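Tetur07g02040 (Tetranychus urticae, PDB 6BDJ) probably cleaves catechol-type aromatic rings between their two hydroxyl-bearing carbons, inserting both atoms of molecular oxygen at a ferric iron centre. Local coordinates at residues P44-E49 / H149-A154. Sequence-based numbering, arbitrary orientation.
With FE (Fe (III) ion), chain C.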
loop_
_atom_site.group_PDB
_atom_site.type_symbol
_atom_site.label_atom_id
_atom_site.label_comp_id
_atom_site.label_asym_id
_atom_site.label_seq_id
_atom_site.Cartn_x
_atom_site.Cartn_y
_atom_site.Cartn_z
ATOM N N PRO A 44 -9.216 -8.313 0.555
ATOM C CA PRO A 44 -9.095 -9.761 0.392
ATOM C C PRO A 44 -7.794 -10.308 -0.162
ATOM O O PRO A 44 -7.656 -11.522 -0.258
ATOM C CB PRO A 44 -10.233 -10.094 -0.595
ATOM C CG PRO A 44 -10.694 -8.786 -1.181
ATOM C CD PRO A 44 -9.842 -7.691 -0.619
ATOM N N TYR A 45 -6.853 -9.452 -0.546
ATOM C CA TYR A 45 -5.710 -9.923 -1.324
ATOM C C TYR A 45 -4.358 -9.927 -0.642
ATOM O O TYR A 45 -3.325 -10.055 -1.336
ATOM C CB TYR A 45 -5.643 -9.177 -2.655
ATOM C CG TYR A 45 -6.948 -9.243 -3.437
ATOM C CD1 TYR A 45 -7.594 -10.459 -3.670
ATOM C CD2 TYR A 45 -7.547 -8.088 -3.910
ATOM C CE1 TYR A 45 -8.770 -10.520 -4.399
ATOM C CE2 TYR A 45 -8.742 -8.126 -4.635
ATOM C CZ TYR A 45 -9.345 -9.347 -4.883
ATOM O OH TYR A 45 -10.516 -9.378 -5.595
ATOM N N PHE A 46 -4.332 -9.879 0.695
ATOM C CA PHE A 46 -3.058 -10.049 1.398
ATOM C C PHE A 46 -2.583 -11.467 1.230
ATOM O O PHE A 46 -3.390 -12.418 1.263
ATOM C CB PHE A 46 -3.137 -9.711 2.885
ATOM C CG PHE A 46 -1.809 -9.793 3.596
ATOM C CD1 PHE A 46 -0.713 -9.043 3.160
ATOM C CD2 PHE A 46 -1.633 -10.644 4.688
ATOM C CE1 PHE A 46 0.515 -9.144 3.799
ATOM C CE2 PHE A 46 -0.427 -10.731 5.332
ATOM C CZ PHE A 46 0.657 -9.991 4.898
ATOM N N ILE A 47 -1.265 -11.604 1.033
ATOM C CA ILE A 47 -0.606 -12.903 0.962
ATOM C C ILE A 47 0.552 -12.834 1.927
ATOM O O ILE A 47 1.501 -12.072 1.744
ATOM C CB ILE A 47 -0.102 -13.252 -0.443
ATOM C CG1 ILE A 47 -1.278 -13.390 -1.402
ATOM C CG2 ILE A 47 0.646 -14.592 -0.426
ATOM C CD1 ILE A 47 -0.886 -13.637 -2.864
ATOM N N GLU A 48 0.449 -13.644 2.964
ATOM C CA GLU A 48 1.372 -13.579 4.071
ATOM C C GLU A 48 2.615 -14.401 3.748
ATOM O O GLU A 48 2.703 -15.577 4.072
ATOM C CB GLU A 48 0.709 -14.044 5.361
ATOM C CG GLU A 48 1.576 -13.689 6.556
ATOM C CD GLU A 48 0.921 -13.907 7.920
ATOM O OE1 GLU A 48 -0.260 -14.327 8.011
ATOM O OE2 GLU A 48 1.630 -13.631 8.905
ATOM N N GLU A 49 3.558 -13.756 3.084
ATOM C CA GLU A 49 4.820 -14.362 2.652
ATOM C C GLU A 49 5.922 -13.343 2.787
ATOM O O GLU A 49 5.744 -12.193 2.427
ATOM C CB GLU A 49 4.731 -14.820 1.188
ATOM C CG GLU A 49 3.922 -16.110 0.963
ATOM C CD GLU A 49 3.708 -16.416 -0.518
ATOM O OE1 GLU A 49 4.192 -15.631 -1.369
ATOM O OE2 GLU A 49 3.013 -17.411 -0.850
ATOM N N HIS A 149 -1.915 -1.014 -0.523
ATOM C CA HIS A 149 -2.067 -1.532 0.812
ATOM C C HIS A 149 -0.761 -1.682 1.529
ATOM O O HIS A 149 0.275 -1.885 0.888
ATOM C CB HIS A 149 -2.634 -2.909 0.783
ATOM C CG HIS A 149 -3.995 -3.002 0.233
ATOM N ND1 HIS A 149 -5.118 -3.037 1.044
ATOM C CD2 HIS A 149 -4.427 -3.119 -1.036
ATOM C CE1 HIS A 149 -6.187 -3.171 0.284
ATOM N NE2 HIS A 149 -5.790 -3.222 -0.977
ATOM N N TYR A 150 -0.837 -1.703 2.860
ATOM C CA TYR A 150 0.324 -1.948 3.699
ATOM C C TYR A 150 -0.108 -2.575 5.012
ATOM O O TYR A 150 -1.206 -2.309 5.515
ATOM C CB TYR A 150 1.147 -0.675 3.937
ATOM C CG TYR A 150 0.545 0.288 4.928
ATOM C CD1 TYR A 150 -0.356 1.264 4.526
ATOM C CD2 TYR A 150 0.885 0.232 6.266
ATOM C CE1 TYR A 150 -0.916 2.149 5.443
ATOM C CE2 TYR A 150 0.327 1.095 7.189
ATOM C CZ TYR A 150 -0.574 2.055 6.776
ATOM O OH TYR A 150 -1.110 2.915 7.725
ATOM N N ARG A 151 0.760 -3.412 5.551
ATOM C CA ARG A 151 0.528 -4.092 6.797
ATOM C C ARG A 151 1.849 -4.204 7.516
ATOM O O ARG A 151 2.870 -4.518 6.898
ATOM C CB ARG A 151 -0.062 -5.466 6.516
ATOM C CG ARG A 151 -0.012 -6.448 7.661
ATOM C CD ARG A 151 -1.021 -7.568 7.414
ATOM N NE ARG A 151 -0.714 -8.726 8.228
ATOM C CZ ARG A 151 -1.497 -9.780 8.472
ATOM N NH1 ARG A 151 -2.742 -9.873 8.005
ATOM N NH2 ARG A 151 -1.016 -10.772 9.232
ATOM N N ILE A 152 1.843 -3.922 8.813
ATOM C CA ILE A 152 3.071 -3.838 9.618
ATOM C C ILE A 152 3.054 -4.819 10.767
ATOM O O ILE A 152 2.126 -4.822 11.579
ATOM C CB ILE A 152 3.291 -2.433 10.182
ATOM C CG1 ILE A 152 3.266 -1.437 9.022
ATOM C CG2 ILE A 152 4.625 -2.360 10.921
ATOM C CD1 ILE A 152 3.144 0.003 9.435
ATOM N N HIS A 153 4.111 -5.620 10.858
ATOM C CA HIS A 153 4.301 -6.518 11.982
ATOM C C HIS A 153 5.417 -5.969 12.826
ATOM O O HIS A 153 6.463 -5.592 12.292
ATOM C CB HIS A 153 4.667 -7.925 11.545
ATOM C CG HIS A 153 3.629 -8.593 10.703
ATOM N ND1 HIS A 153 3.756 -9.898 10.274
ATOM C CD2 HIS A 153 2.433 -8.155 10.234
ATOM C CE1 HIS A 153 2.690 -10.236 9.574
ATOM N NE2 HIS A 153 1.874 -9.194 9.527
ATOM N N ALA A 154 5.177 -5.894 14.133
ATOM C CA ALA A 154 6.217 -5.570 15.119
ATOM C C ALA A 154 5.994 -6.477 16.295
ATOM O O ALA A 154 4.846 -6.715 16.664
ATOM C CB ALA A 154 6.141 -4.119 15.564
HETATM FE FE FE C . -6.952 -3.333 -3.004
HETATM O O HOH W 1 -7.892 -5.096 -2.164
#
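Arg151 lies flat across one face of the Phe46 ring, its guanidinium and the phenyl plane only 21° apart. Phe46 CE2 sits under the middle of the guanidinium, 3.5 Å from Arg151 CZ, while the last methylene adds a CH-pi contact, Arg151 CD standing 4.0 Å from the Phe46 ring centroid. The two residue types match: phenylalanine offers a flat, nonpolar face, and arginine has both a greasy shaft and a flat cationic end to rest on it. With its chain extended from CG to NE and CG anti to the backbone N (chi1 164°), Arg151 spans the distance from strand to loop.

In-plane hydrogen bonding fixes how the guanidinium is turned: Arg151 NE donates to His153 NE2 over 2.9 Å, nearly straight at 167°. A histidine suits this spot because its ring nitrogen can accept in the guanidinium plane; since His153 NE2 accepts, the imidazole is probably neutral, with its proton on ND1. Glu48, extended beyond CG, brings its carboxylate up from the loop. The salt bridge is long, Glu48 OE1 to Arg151 NH2 3.8 Å; OE1 stands far off the guanidinium plane, with no N-H directed at it, so the attraction is one of charge alone. Arg151 finds a firmer anionic partner in Glu42, at NH1. A leucine in place of Arg151 would probably leave Glu42 and Glu48 without their cationic mate and His153 NE2 without its donor.

Farther along the strand that holds the arginine, His149 binds the ferric iron with Tyr96 and His147. The contact pins the loop ahead of strand 64-73 onto strand 148-154, which runs between strands 84-88 and 157-166 in the mixed sheet, and Trp88 of strand 84-88 meets both Phe46 and His149.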